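Side-chain contacts in elastinolytic metalloprotease (Pseudoalteromonas sp. CF6-2, PDB 6IK4), which is a zinc-dependent M23-family protease, probably a metalloendopeptidase, present here as the C-terminal piece of a longer protein: residues Thr90-Pro93 with Gly94-Leu97; Val144-Ser147 with Asn148-Asn152. One frame throughout, in Å; residues are numbered along the deposited sequence. Where two conformers were deposited one is given.

Interaction 1 of 2, residues Thr90-Pro93 with Gly94-Leu97; sequences TVQP and GTLL
Gln92 and Thr95 close a type II beta turn, Gln92-Pro93-Gly94-Thr95, between the short strand 90-91 and the strand that begins at Leu96. Two bonds converge on the carbonyl oxygen of Gln92. The amide N of Thr95 lies 3.1 Å from Gln92 O with an N-H...O angle of 165°, the defining bond of the turn. The hydroxyl of the same threonine donates as well, its OG1 2.9 Å from Gln92 O. Both donors approach from one face of the carbonyl plane, the amide well above it and the hydroxyl tilted out of it, so Gln92 O is gripped by two groups of one residue. The rotation of Thr95 about chi1 (-61°) makes this possible: OG1 stands beside its own backbone N, and CG2 is left to face the strand before the turn. There Thr95 CG2 meets Val91 CG1 at 3.8 Å, the two branched side chains crossing at a slant. Leu97 CD2 also approaches Val91 CG1, at 4.3 Å, and Val67 and Ile57 touch both Val91 and Leu97. Tyr85 lies against Val91 and Thr95. At the corner, Pro93 is followed by Gly94 with a phi of 94°, the positive value expected at the third position. A Pro-Gly pair at the two central positions, with this reversal of phi, is the classic signature of a type II turn.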
loop_
_atom_site.group_PDB
_atom_site.type_symbol
_atom_site.label_atom_id
_atom_site.label_comp_id
_atom_site.label_asym_id
_atom_site.label_seq_id
_atom_site.Cartn_x
_atom_site.Cartn_y
_atom_site.Cartn_z
ATOM N N THR A 90 3.475 -12.305 -14.396
ATOM C CA THR A 90 4.664 -11.806 -13.719
ATOM C C THR A 90 4.772 -10.301 -13.940
ATOM O O THR A 90 4.529 -9.814 -15.050
ATOM C CB THR A 90 5.920 -12.528 -14.234
ATOM O OG1 THR A 90 5.904 -13.894 -13.786
ATOM C CG2 THR A 90 7.188 -11.861 -13.739
ATOM N N VAL A 91 5.115 -9.562 -12.883
ATOM C CA VAL A 91 5.357 -8.131 -13.009
ATOM C C VAL A 91 6.725 -7.812 -12.422
ATOM O O VAL A 91 7.314 -8.601 -11.682
ATOM C CB VAL A 91 4.265 -7.273 -12.334
ATOM C CG1 VAL A 91 2.918 -7.493 -13.022
ATOM C CG2 VAL A 91 4.169 -7.597 -10.844
ATOM N N GLN A 92 7.220 -6.639 -12.782
ATOM C CA GLN A 92 8.466 -6.059 -12.328
ATOM C C GLN A 92 8.183 -4.921 -11.365
ATOM O O GLN A 92 7.075 -4.362 -11.356
ATOM C CB GLN A 92 9.270 -5.519 -13.521
ATOM C CG GLN A 92 9.506 -6.526 -14.620
ATOM C CD GLN A 92 10.353 -7.675 -14.152
ATOM O OE1 GLN A 92 11.400 -7.471 -13.539
ATOM N NE2 GLN A 92 9.911 -8.899 -14.438
ATOM N N PRO A 93 9.161 -4.541 -10.542
ATOM C CA PRO A 93 9.023 -3.313 -9.753
ATOM C C PRO A 93 8.632 -2.163 -10.664
ATOM O O PRO A 93 9.215 -1.978 -11.732
ATOM C CB PRO A 93 10.424 -3.113 -9.165
ATOM C CG PRO A 93 11.032 -4.475 -9.181
ATOM C CD PRO A 93 10.511 -5.121 -10.418
ATOM N N GLY A 94 7.619 -1.405 -10.253
ATOM C CA GLY A 94 7.176 -0.259 -11.013
ATOM C C GLY A 94 6.034 -0.519 -11.979
ATOM O O GLY A 94 5.406 0.443 -12.435
ATOM N N THR A 95 5.731 -1.779 -12.287
ATOM C CA THR A 95 4.669 -2.086 -13.242
ATOM C C THR A 95 3.338 -1.489 -12.794
ATOM O O THR A 95 2.949 -1.616 -11.629
ATOM C CB THR A 95 4.534 -3.602 -13.387
ATOM O OG1 THR A 95 5.762 -4.145 -13.890
ATOM C CG2 THR A 95 3.405 -3.949 -14.333
ATOM N N LEU A 96 2.637 -0.836 -13.722
ATOM C CA LEU A 96 1.308 -0.283 -13.439
ATOM C C LEU A 96 0.302 -1.414 -13.232
ATOM O O LEU A 96 -0.050 -2.112 -14.186
ATOM C CB LEU A 96 0.864 0.619 -14.591
ATOM C CG LEU A 96 1.786 1.806 -14.862
ATOM C CD1 LEU A 96 1.236 2.662 -16.002
ATOM C CD2 LEU A 96 1.968 2.646 -13.594
ATOM N N LEU A 97 -0.193 -1.580 -11.995
ATOM C CA LEU A 97 -1.108 -2.679 -11.684
ATOM C C LEU A 97 -2.561 -2.340 -12.002
ATOM O O LEU A 97 -3.366 -3.240 -12.273
ATOM C CB LEU A 97 -0.993 -3.046 -10.195
ATOM C CG LEU A 97 0.364 -3.615 -9.758
ATOM C CD1 LEU A 97 0.436 -3.805 -8.231
ATOM C CD2 LEU A 97 0.638 -4.943 -10.489
#

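Interaction 2 of 2, residues Val144-Ser147 with Asn148-Asn152; sequences VGNS and NYDSN
The flat carboxylate of Asp150 meets Asn146 N at one oxygen and Asn152 N at the other, the first at the anti lone pair of OD2, pointing away from OD1, the second from above the carboxylate plane. Asn146 N lies 2.9 Å from Asp150 OD2 with an N-H...O angle of 179°, and Gly145 CA is 3.6 Å from the same OD2. Asn152 N is 3.0 Å from Asp150 OD1, which makes an Asx turn. CG of Asp150 stands anti to its backbone N (chi1 -177°), which carries OD2 back to Asn146 N. Asp150 N bonds Ser147 O at 3.1 Å, closing the type II beta turn Ser147-Asp150, and Ser147 OG packs against Asp150 CB at 3.6 Å. A water links Gly145 and Asp150, accepting from Gly145 N at 2.9 Å and donating to Asp150 O. Within the turn, the side-chain amide of Asn148 takes a hydrogen bond from Ser22 N at OD1 and gives one from ND2 to Gly27 O; the ring of Tyr149 stacks on the zinc ligand His21, its hydroxyl hydrogen-bonded to a glycerol probably from the crystallisation liquor. Asn155 ND2 adds a third hydrogen bond to the carboxylate, at OD2. A group receiving three N-H donors, two of them backbone amides, would be expected to remain ionised, its negative charge spread over bonds that fix its rotation.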
loop_
_atom_site.group_PDB
_atom_site.type_symbol
_atom_site.label_atom_id
_atom_site.label_comp_id
_atom_site.label_asym_id
_atom_site.label_seq_id
_atom_site.Cartn_x
_atom_site.Cartn_y
_atom_site.Cartn_z
ATOM N N VAL A 144 5.729 1.719 13.404
ATOM C CA VAL A 144 4.276 1.690 13.593
ATOM C C VAL A 144 3.901 2.380 14.905
ATOM O O VAL A 144 4.710 2.531 15.824
ATOM C CB VAL A 144 3.718 0.258 13.536
ATOM C CG1 VAL A 144 4.119 -0.429 12.222
ATOM C CG2 VAL A 144 4.134 -0.564 14.780
ATOM N N GLY A 145 2.645 2.813 14.983
ATOM C CA GLY A 145 2.131 3.492 16.155
ATOM C C GLY A 145 1.602 2.518 17.186
ATOM O O GLY A 145 1.890 1.319 17.157
ATOM N N ASN A 146 0.801 3.045 18.109
ATOM C CA ASN A 146 0.350 2.271 19.262
ATOM C C ASN A 146 -1.094 1.805 19.153
ATOM O O ASN A 146 -1.610 1.191 20.095
ATOM C CB ASN A 146 0.548 3.090 20.541
ATOM C CG ASN A 146 2.011 3.377 20.822
ATOM O OD1 ASN A 146 2.900 2.628 20.396
ATOM N ND2 ASN A 146 2.274 4.466 21.533
ATOM N N SER A 147 -1.757 2.077 18.037
ATOM C CA SER A 147 -3.109 1.595 17.790
ATOM C C SER A 147 -3.330 1.619 16.285
ATOM O O SER A 147 -2.561 2.235 15.544
ATOM C CB SER A 147 -4.154 2.452 18.508
ATOM O OG SER A 147 -4.090 3.783 18.035
ATOM N N ASN A 148 -4.387 0.940 15.838
ATOM C CA ASN A 148 -4.740 0.996 14.424
ATOM C C ASN A 148 -4.938 2.436 13.967
ATOM O O ASN A 148 -5.695 3.196 14.577
ATOM C CB ASN A 148 -5.999 0.188 14.156
ATOM C CG ASN A 148 -5.717 -1.284 14.073
ATOM O OD1 ASN A 148 -5.379 -1.801 13.006
ATOM N ND2 ASN A 148 -5.849 -1.977 15.202
ATOM N N TYR A 149 -4.234 2.802 12.894
ATOM C CA TYR A 149 -4.303 4.091 12.212
ATOM C C TYR A 149 -3.659 5.221 13.000
ATOM O O TYR A 149 -3.796 6.392 12.613
ATOM C CB TYR A 149 -5.743 4.491 11.876
ATOM C CG TYR A 149 -6.485 3.543 10.965
ATOM C CD1 TYR A 149 -6.254 3.542 9.589
ATOM C CD2 TYR A 149 -7.443 2.671 11.476
ATOM C CE1 TYR A 149 -6.955 2.686 8.749
ATOM C CE2 TYR A 149 -8.142 1.809 10.643
ATOM C CZ TYR A 149 -7.897 1.821 9.286
ATOM O OH TYR A 149 -8.598 0.958 8.471
ATOM N N ASP A 150 -2.975 4.914 14.098
ATOM C CA ASP A 150 -2.329 5.944 14.902
ATOM C C ASP A 150 -1.421 6.811 14.037
ATOM O O ASP A 150 -0.502 6.309 13.384
ATOM C CB ASP A 150 -1.539 5.269 16.027
ATOM C CG ASP A 150 -0.878 6.256 16.974
ATOM O OD1 ASP A 150 -1.147 7.472 16.890
ATOM O OD2 ASP A 150 -0.087 5.792 17.826
ATOM N N SER A 151 -1.706 8.114 14.008
ATOM C CA SER A 151 -0.944 9.074 13.216
ATOM C C SER A 151 -0.113 10.034 14.064
ATOM O O SER A 151 0.499 10.956 13.512
ATOM C CB SER A 151 -1.889 9.874 12.307
ATOM O OG SER A 151 -2.674 10.776 13.073
ATOM N N ASN A 152 -0.098 9.867 15.384
ATOM C CA ASN A 152 0.796 10.651 16.235
ATOM C C ASN A 152 2.228 10.460 15.754
ATOM O O ASN A 152 2.727 9.331 15.708
ATOM C CB ASN A 152 0.649 10.208 17.694
ATOM C CG ASN A 152 1.463 11.055 18.659
ATOM O OD1 ASN A 152 2.498 11.618 18.306
ATOM N ND2 ASN A 152 0.985 11.155 19.894
HETATM O O HOH W 1 0.279 3.344 13.400
#

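Overall arrangement
Running from the N terminus, the chain supplies the zinc ligands His21 and Asp34 and several strands of the large antiparallel sheet before interaction 1, which closes a tight turn between strands 90-91 and 96-100. Strand 90-91 pairs with 55-61, and strand 96-100 with 48-50 and 73-81. The third ligand, His120, follows on strand 119-125. Interaction 2 comes later, closing a turn inside the loop between strands 140-143 and 157-160 of the small four-stranded sheet, a loop that reaches the zinc site. The contacts are in series, neither nested nor crossing; the centres of interaction 1 and interaction 2 lie about 30 Å apart, on opposite sides of the chain's centre.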